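Local atomic coordinates of transcriptional regulator KdgR (Pseudomonas aeruginosa, PDB entry 5Y6I), a protein that probably binds DNA as a transcription factor of the IclR family, joining a helix-turn-helix domain to a C-terminal effector-type domain. Residues F113-A122 and T151-L159; R194-H202 and V209-F217. All blocks are in the same frame, centred on the assembly; numbering follows the deposited sequence.

Interaction 1: residues F113-A122 and T151-L159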
loop_
_atom_site.group_PDB
_atom_site.type_symbol
_atom_site.label_atom_id
_atom_site.label_comp_id
_atom_site.label_asym_id
_atom_site.label_seq_id
_atom_site.Cartn_x
_atom_site.Cartn_y
_atom_site.Cartn_z
ATOM N N PHE A 113 11.400 18.242 -9.449
ATOM C CA PHE A 113 11.795 17.651 -8.176
ATOM C C PHE A 113 10.668 16.805 -7.588
ATOM O O PHE A 113 9.489 16.959 -7.931
ATOM C CB PHE A 113 12.259 18.716 -7.157
ATOM C CG PHE A 113 11.242 19.808 -6.844
ATOM C CD1 PHE A 113 10.486 19.762 -5.678
ATOM C CD2 PHE A 113 11.131 20.931 -7.658
ATOM C CE1 PHE A 113 9.585 20.804 -5.369
ATOM C CE2 PHE A 113 10.244 21.968 -7.359
ATOM C CZ PHE A 113 9.471 21.907 -6.222
ATOM N N LEU A 114 11.058 15.874 -6.722
ATOM C CA LEU A 114 10.116 15.038 -5.990
ATOM C C LEU A 114 10.210 15.378 -4.508
ATOM O O LEU A 114 11.312 15.467 -3.950
ATOM C CB LEU A 114 10.394 13.551 -6.213
ATOM C CG LEU A 114 9.280 12.576 -5.803
ATOM C CD1 LEU A 114 8.114 12.630 -6.787
ATOM C CD2 LEU A 114 9.826 11.164 -5.723
ATOM N N ALA A 115 9.056 15.593 -3.889
ATOM C CA ALA A 115 8.965 15.836 -2.462
ATOM C C ALA A 115 8.019 14.825 -1.841
ATOM O O ALA A 115 7.045 14.398 -2.471
ATOM C CB ALA A 115 8.473 17.242 -2.164
ATOM N N VAL A 116 8.327 14.440 -0.602
ATOM C CA VAL A 116 7.459 13.609 0.226
ATOM C C VAL A 116 7.162 14.361 1.515
ATOM O O VAL A 116 7.762 15.393 1.810
ATOM C CB VAL A 116 8.088 12.241 0.542
ATOM C CG1 VAL A 116 8.501 11.508 -0.766
ATOM C CG2 VAL A 116 9.278 12.434 1.500
ATOM N N TRP A 117 6.232 13.820 2.297
ATOM C CA TRP A 117 5.751 14.479 3.509
ATOM C C TRP A 117 6.506 13.945 4.723
ATOM O O TRP A 117 6.441 12.749 5.031
ATOM C CB TRP A 117 4.243 14.284 3.662
ATOM C CG TRP A 117 3.639 14.967 4.834
ATOM C CD1 TRP A 117 3.285 14.403 6.041
ATOM C CD2 TRP A 117 3.362 16.365 4.955
ATOM N NE1 TRP A 117 2.758 15.358 6.874
ATOM C CE2 TRP A 117 2.797 16.573 6.237
ATOM C CE3 TRP A 117 3.496 17.453 4.095
ATOM C CZ2 TRP A 117 2.384 17.829 6.678
ATOM C CZ3 TRP A 117 3.084 18.705 4.536
ATOM C CH2 TRP A 117 2.544 18.882 5.817
ATOM N N GLY A 118 7.238 14.831 5.399
ATOM C CA GLY A 118 8.032 14.464 6.543
ATOM C C GLY A 118 7.582 15.224 7.774
ATOM O O GLY A 118 6.672 16.049 7.728
ATOM N N ASN A 119 8.244 14.976 8.890
ATOM C CA ASN A 119 7.888 15.651 10.123
ATOM C C ASN A 119 7.828 17.176 10.051
ATOM O O ASN A 119 7.312 17.802 10.956
ATOM C CB ASN A 119 8.818 15.241 11.236
ATOM C CG ASN A 119 10.234 15.571 10.934
ATOM O OD1 ASN A 119 10.543 16.012 9.846
ATOM N ND2 ASN A 119 11.105 15.359 11.892
ATOM N N ARG A 120 8.357 17.783 9.003
ATOM C CA ARG A 120 8.285 19.228 8.887
ATOM C C ARG A 120 7.585 19.670 7.652
ATOM O O ARG A 120 7.670 20.824 7.302
ATOM C CB ARG A 120 9.656 19.870 8.892
ATOM C CG ARG A 120 10.515 19.523 10.083
ATOM C CD ARG A 120 10.074 20.235 11.344
ATOM N NE ARG A 120 10.672 19.622 12.527
ATOM C CZ ARG A 120 9.981 19.155 13.560
ATOM N NH1 ARG A 120 8.661 19.233 13.563
ATOM N NH2 ARG A 120 10.609 18.605 14.589
ATOM N N GLY A 121 6.898 18.771 6.975
ATOM C CA GLY A 121 6.186 19.146 5.778
ATOM C C GLY A 121 6.893 18.742 4.519
ATOM O O GLY A 121 7.688 17.839 4.513
ATOM N N ALA A 122 6.605 19.443 3.448
ATOM C CA ALA A 122 7.194 19.133 2.172
ATOM C C ALA A 122 8.683 19.109 2.284
ATOM O O ALA A 122 9.300 20.044 2.721
ATOM C CB ALA A 122 6.764 20.130 1.139
ATOM N N THR A 151 4.381 22.979 -4.034
ATOM C CA THR A 151 4.507 21.663 -3.433
ATOM C C THR A 151 3.727 21.577 -2.124
ATOM O O THR A 151 3.074 20.563 -1.836
ATOM C CB THR A 151 5.989 21.388 -3.202
ATOM O OG1 THR A 151 6.722 21.687 -4.402
ATOM C CG2 THR A 151 6.219 19.971 -2.824
ATOM N N GLY A 152 3.783 22.635 -1.315
ATOM C CA GLY A 152 3.075 22.626 -0.050
ATOM C C GLY A 152 1.577 22.713 -0.219
ATOM O O GLY A 152 0.823 22.170 0.598
ATOM N N LEU A 153 1.116 23.383 -1.280
ATOM C CA LEU A 153 -0.325 23.513 -1.480
ATOM C C LEU A 153 -0.950 22.197 -1.933
ATOM O O LEU A 153 -2.053 21.851 -1.494
ATOM C CB LEU A 153 -0.638 24.634 -2.473
ATOM C CG LEU A 153 -0.258 26.050 -2.022
ATOM C CD1 LEU A 153 -1.189 27.108 -2.599
ATOM C CD2 LEU A 153 -0.263 26.150 -0.520
ATOM N N VAL A 154 -0.271 21.445 -2.802
ATOM C CA VAL A 154 -0.819 20.155 -3.210
ATOM C C VAL A 154 -0.946 19.235 -2.003
ATOM O O VAL A 154 -1.994 18.623 -1.780
ATOM C CB VAL A 154 0.026 19.508 -4.318
ATOM C CG1 VAL A 154 -0.563 18.096 -4.641
ATOM C CG2 VAL A 154 0.072 20.396 -5.557
ATOM N N PHE A 155 0.109 19.145 -1.191
ATOM C CA PHE A 155 0.019 18.416 0.070
ATOM C C PHE A 155 -1.222 18.837 0.872
ATOM O O PHE A 155 -2.095 18.014 1.169
ATOM C CB PHE A 155 1.310 18.623 0.880
ATOM C CG PHE A 155 2.475 17.724 0.449
ATOM C CD1 PHE A 155 2.326 16.351 0.369
ATOM C CD2 PHE A 155 3.719 18.264 0.132
ATOM C CE1 PHE A 155 3.388 15.529 -0.008
ATOM C CE2 PHE A 155 4.790 17.444 -0.260
ATOM C CZ PHE A 155 4.616 16.072 -0.322
ATOM N N ALA A 156 -1.340 20.127 1.198
ATOM C CA ALA A 156 -2.514 20.584 1.937
ATOM C C ALA A 156 -3.802 20.218 1.222
ATOM O O ALA A 156 -4.829 19.967 1.871
ATOM C CB ALA A 156 -2.461 22.098 2.149
ATOM N N ALA A 157 -3.779 20.195 -0.107
ATOM C CA ALA A 157 -5.007 19.894 -0.827
ATOM C C ALA A 157 -5.419 18.442 -0.633
ATOM O O ALA A 157 -6.616 18.145 -0.575
ATOM C CB ALA A 157 -4.839 20.206 -2.314
ATOM N N PHE A 158 -4.450 17.530 -0.502
ATOM C CA PHE A 158 -4.743 16.113 -0.571
ATOM C C PHE A 158 -4.554 15.350 0.733
ATOM O O PHE A 158 -5.205 14.320 0.909
ATOM C CB PHE A 158 -3.905 15.469 -1.677
ATOM C CG PHE A 158 -4.352 15.853 -3.052
ATOM C CD1 PHE A 158 -3.875 17.003 -3.656
ATOM C CD2 PHE A 158 -5.308 15.098 -3.715
ATOM C CE1 PHE A 158 -4.308 17.375 -4.918
ATOM C CE2 PHE A 158 -5.749 15.469 -4.977
ATOM C CZ PHE A 158 -5.244 16.613 -5.579
ATOM N N LEU A 159 -3.724 15.809 1.657
ATOM C CA LEU A 159 -3.587 15.101 2.922
ATOM C C LEU A 159 -4.697 15.463 3.876
ATOM O O LEU A 159 -5.347 16.505 3.747
ATOM C CB LEU A 159 -2.249 15.402 3.576
ATOM C CG LEU A 159 -1.081 14.923 2.757
ATOM C CD1 LEU A 159 -0.064 15.985 2.829
ATOM C CD2 LEU A 159 -0.621 13.499 3.198
#

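Interaction 2: residues R194-H202 and V209-F217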
loop_
_atom_site.group_PDB
_atom_site.type_symbol
_atom_site.label_atom_id
_atom_site.label_comp_id
_atom_site.label_asym_id
_atom_site.label_seq_id
_atom_site.Cartn_x
_atom_site.Cartn_y
_atom_site.Cartn_z
ATOM N N ARG A 194 -7.936 20.069 -5.994
ATOM C CA ARG A 194 -8.404 18.708 -6.263
ATOM C C ARG A 194 -9.221 18.623 -7.543
ATOM O O ARG A 194 -9.001 17.730 -8.370
ATOM C CB ARG A 194 -9.262 18.177 -5.131
ATOM C CG ARG A 194 -8.689 18.250 -3.779
ATOM C CD ARG A 194 -9.889 18.244 -2.826
ATOM N NE ARG A 194 -9.465 18.734 -1.533
ATOM C CZ ARG A 194 -10.276 19.310 -0.669
ATOM N NH1 ARG A 194 -11.563 19.480 -0.962
ATOM N NH2 ARG A 194 -9.792 19.734 0.481
ATOM N N ALA A 195 -10.218 19.498 -7.685
ATOM C CA ALA A 195 -10.978 19.539 -8.926
ATOM C C ALA A 195 -10.059 19.507 -10.140
ATOM O O ALA A 195 -10.394 18.879 -11.153
ATOM C CB ALA A 195 -11.863 20.787 -8.950
ATOM N N ARG A 196 -8.870 20.120 -10.026
ATOM C CA ARG A 196 -7.949 20.324 -11.139
ATOM C C ARG A 196 -6.764 19.375 -11.130
ATOM O O ARG A 196 -6.152 19.166 -12.181
ATOM C CB ARG A 196 -7.417 21.769 -11.135
ATOM C CG ARG A 196 -8.484 22.822 -11.294
ATOM C CD ARG A 196 -7.897 24.233 -11.379
ATOM N NE ARG A 196 -8.115 25.011 -10.159
ATOM C CZ ARG A 196 -7.153 25.384 -9.315
ATOM N NH1 ARG A 196 -5.879 25.066 -9.549
ATOM N NH2 ARG A 196 -7.468 26.098 -8.237
ATOM N N GLY A 197 -6.401 18.830 -9.975
ATOM C CA GLY A 197 -5.364 17.827 -9.912
ATOM C C GLY A 197 -3.935 18.329 -9.945
ATOM O O GLY A 197 -3.009 17.508 -9.831
ATOM N N LEU A 198 -3.711 19.631 -10.101
ATOM C CA LEU A 198 -2.376 20.207 -9.957
ATOM C C LEU A 198 -2.522 21.633 -9.447
ATOM O O LEU A 198 -3.635 22.130 -9.236
ATOM C CB LEU A 198 -1.568 20.165 -11.269
ATOM C CG LEU A 198 -2.022 20.731 -12.628
ATOM C CD1 LEU A 198 -3.175 19.972 -13.202
ATOM C CD2 LEU A 198 -2.365 22.211 -12.579
ATOM N N HIS A 199 -1.385 22.306 -9.276
ATOM C CA HIS A 199 -1.411 23.697 -8.847
ATOM C C HIS A 199 -0.195 24.447 -9.365
ATOM O O HIS A 199 0.929 23.942 -9.308
ATOM C CB HIS A 199 -1.458 23.824 -7.327
ATOM C CG HIS A 199 -1.819 25.194 -6.872
ATOM N ND1 HIS A 199 -3.047 25.756 -7.143
ATOM C CD2 HIS A 199 -1.095 26.144 -6.230
ATOM C CE1 HIS A 199 -3.074 26.987 -6.657
ATOM N NE2 HIS A 199 -1.901 27.248 -6.104
ATOM N N ALA A 200 -0.435 25.668 -9.840
ATOM C CA ALA A 200 0.593 26.592 -10.293
ATOM C C ALA A 200 0.760 27.738 -9.298
ATOM O O ALA A 200 -0.201 28.162 -8.651
ATOM C CB ALA A 200 0.239 27.164 -11.668
ATOM N N ILE A 201 1.995 28.229 -9.171
ATOM C CA ILE A 201 2.296 29.407 -8.360
ATOM C C ILE A 201 3.247 30.314 -9.128
ATOM O O ILE A 201 4.214 29.853 -9.747
ATOM C CB ILE A 201 2.907 29.064 -6.981
ATOM C CG1 ILE A 201 4.345 28.533 -7.129
ATOM C CG2 ILE A 201 1.993 28.121 -6.210
ATOM C CD1 ILE A 201 5.213 28.681 -5.883
ATOM N N HIS A 202 2.979 31.611 -9.068
ATOM C CA HIS A 202 3.778 32.617 -9.753
ATOM C C HIS A 202 4.574 33.362 -8.679
ATOM O O HIS A 202 4.126 34.374 -8.140
ATOM C CB HIS A 202 2.873 33.540 -10.573
ATOM C CG HIS A 202 1.817 32.803 -11.342
ATOM N ND1 HIS A 202 2.056 31.593 -11.958
ATOM C CD2 HIS A 202 0.507 33.080 -11.554
ATOM C CE1 HIS A 202 0.948 31.169 -12.539
ATOM N NE2 HIS A 202 -0.010 32.048 -12.304
ATOM N N VAL A 209 10.135 33.233 -9.724
ATOM C CA VAL A 209 10.251 31.801 -10.002
ATOM C C VAL A 209 8.857 31.203 -9.975
ATOM O O VAL A 209 8.093 31.414 -9.025
ATOM C CB VAL A 209 11.221 31.059 -9.053
ATOM C CG1 VAL A 209 12.511 31.784 -8.916
ATOM C CG2 VAL A 209 10.657 30.752 -7.736
ATOM N N GLU A 210 8.508 30.514 -11.050
ATOM C CA GLU A 210 7.200 29.904 -11.203
ATOM C C GLU A 210 7.327 28.392 -11.067
ATOM O O GLU A 210 8.229 27.781 -11.654
ATOM C CB GLU A 210 6.581 30.290 -12.548
ATOM C CG GLU A 210 5.882 31.649 -12.552
ATOM C CD GLU A 210 6.807 32.808 -12.244
ATOM O OE1 GLU A 210 8.034 32.634 -12.388
ATOM O OE2 GLU A 210 6.313 33.899 -11.865
ATOM N N ALA A 211 6.436 27.796 -10.282
ATOM C CA ALA A 211 6.432 26.361 -10.065
ATOM C C ALA A 211 5.109 25.765 -10.524
ATOM O O ALA A 211 4.132 26.466 -10.794
ATOM C CB ALA A 211 6.690 26.014 -8.593
ATOM N N LEU A 212 5.107 24.443 -10.625
ATOM C CA LEU A 212 3.933 23.681 -11.009
ATOM C C LEU A 212 4.045 22.353 -10.286
ATOM O O LEU A 212 5.140 21.793 -10.199
ATOM C CB LEU A 212 3.869 23.481 -12.519
ATOM C CG LEU A 212 2.549 23.047 -13.140
ATOM C CD1 LEU A 212 1.614 24.241 -13.220
ATOM C CD2 LEU A 212 2.778 22.437 -14.520
ATOM N N SER A 213 2.922 21.870 -9.752
ATOM C CA SER A 213 2.933 20.744 -8.830
ATOM C C SER A 213 1.720 19.856 -9.036
ATOM O O SER A 213 0.595 20.351 -9.168
ATOM C CB SER A 213 2.932 21.221 -7.385
ATOM O OG SER A 213 4.010 22.093 -7.153
ATOM N N ALA A 214 1.953 18.544 -8.987
ATOM C CA ALA A 214 0.924 17.524 -9.057
ATOM C C ALA A 214 1.257 16.415 -8.073
ATOM O O ALA A 214 2.432 16.188 -7.757
ATOM C CB ALA A 214 0.800 16.929 -10.464
ATOM N N PRO A 215 0.246 15.718 -7.569
ATOM C CA PRO A 215 0.480 14.657 -6.590
ATOM C C PRO A 215 0.630 13.277 -7.216
ATOM O O PRO A 215 0.087 12.983 -8.289
ATOM C CB PRO A 215 -0.788 14.704 -5.728
ATOM C CG PRO A 215 -1.860 15.139 -6.710
ATOM C CD PRO A 215 -1.169 16.120 -7.640
ATOM N N VAL A 216 1.351 12.419 -6.487
ATOM C CA VAL A 216 1.576 11.020 -6.848
ATOM C C VAL A 216 0.966 10.119 -5.773
ATOM O O VAL A 216 1.224 10.308 -4.576
ATOM C CB VAL A 216 3.077 10.725 -7.019
ATOM C CG1 VAL A 216 3.287 9.279 -7.421
ATOM C CG2 VAL A 216 3.725 11.726 -8.034
ATOM N N PHE A 217 0.179 9.131 -6.203
ATOM C CA PHE A 217 -0.609 8.272 -5.326
ATOM C C PHE A 217 -0.068 6.848 -5.317
ATOM O O PHE A 217 0.495 6.378 -6.310
ATOM C CB PHE A 217 -2.068 8.232 -5.776
ATOM C CG PHE A 217 -2.714 9.578 -5.842
ATOM C CD1 PHE A 217 -3.178 10.196 -4.688
ATOM C CD2 PHE A 217 -2.855 10.238 -7.051
ATOM C CE1 PHE A 217 -3.777 11.459 -4.745
ATOM C CE2 PHE A 217 -3.451 11.496 -7.115
ATOM C CZ PHE A 217 -3.913 12.102 -5.968
#

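Interaction 1: residues F113-A122 and T151-L159
Phe155 lays its ring from the helix against the hairpin formed by 113-118 and the strand starting at Gly121, and packing is densest around it. Its CE2 lies 3.6 Å from CB of Ala122, its CZ comes as near to the backbone of Ala115 and Val116, and the carbonyl oxygen of Ala115 meets the ring at its edge. One helical turn back, CG2 of Thr151, anti to the backbone N, fills the space beside Ala115 CB at 3.6 Å, while OG1 turns to the edge of the Phe113 ring. This is a helix laid on the antiparallel sheet of the GAF-like IclR C-terminal domain: residues 151-158 of the helix run at 48° to strand 113-118, with Phe155 also reaching Val226 of strand 223-232. The packing is looser toward the turn, where partly exposed Trp117 and Leu159 meet. CE3 of Trp117 stands over one face of Phe155, 3.8 Å from its CG, in an oblique pair whose planes are inclined at 54°. Leu159 CD1 sits over one indole face, 4.3 Å from the centroid of its six-membered ring, in a CH-pi contact. On this side Trp117 also packs on Val131 of the second subunit.

Interaction 2: residues R194-H202 and V209-F217
His199 and Ser213 face each other as a hydrogen-bonded pair, each giving its N-H to the other's carbonyl oxygen: His199 N to Ser213 O is 2.8 Å, and Ser213 N to His199 O is 2.9 Å. Two residues on, Ile201 and Ala211 repeat the exchange, Ile201 N to Ala211 O and Ala211 N to Ile201 O. Non-hydrogen-bonded pairs intervene, Ala200 with Leu212 and His202 with Glu210, and here CA-H groups approach the same carbonyls, as Glu210 CA does to Ile201 O.

Side chains add a grip on each face. Leu212, its CG anti to the backbone N (chi1 -164°), brings CD1 to 3.6 Å from Ala200 CB; on the other face Ile201 CG1 lies 3.7 Å from Ala211 CB. At the end of the hairpin, where His202 is exposed and Glu210 is buried, the bent chain of Glu210 carries OE2 across to the His202 backbone, 3.5 Å from its CA, while His202 ND1 stays 4.8 Å from that oxygen.

The strands form an antiparallel beta hairpin at the margin of the domain's sheet within the chain, entered from helix 183-196 through Gly197, whose positive phi turns the backbone out of the helix. Helix 150-158 covers the face of His199, Ile201 and Ser213; Leu248 of helix 244-258 packs on Leu212 on the other. Ser213 OG is hydrogen-bonded to Ser150 OG, and strand 223-232 continues the backbone pairing beyond 209-217.

Chemically, then, main-chain amides and carbonyls hold the hairpin together, and the small apolar contacts of Ala200 with Leu212 and Ile201 with Ala211 add one patch of packing to each face. The carboxylate and imidazole at its end are too far apart for a direct bond; if the imidazole is protonated, the carboxylate would probably favour that charge through space.

Helix 150-158, one side of interaction 1, packs on the hairpin of interaction 2, and both contacts reach the five-stranded antiparallel sheet of the C-terminal domain, their centres about 11 Å apart. The helix presents Phe155 and Thr151 to strand 113-118 in interaction 1, and turns Val154 toward strand 209-217, one strand of interaction 2: Val154 CG2 lies 3.5 Å from Ser213 CB, and its CG1 3.6 Å from Pro215 CB. A polar tie joins them as well, since Arg194 NE is 3.1 Å from Ala157 O, probably a hydrogen bond from helix 183-196 to the helix of interaction 1. Strand 223-232 lies between strands 111-118 and 209-217 in the sheet, so the two contacts flank a common middle strand.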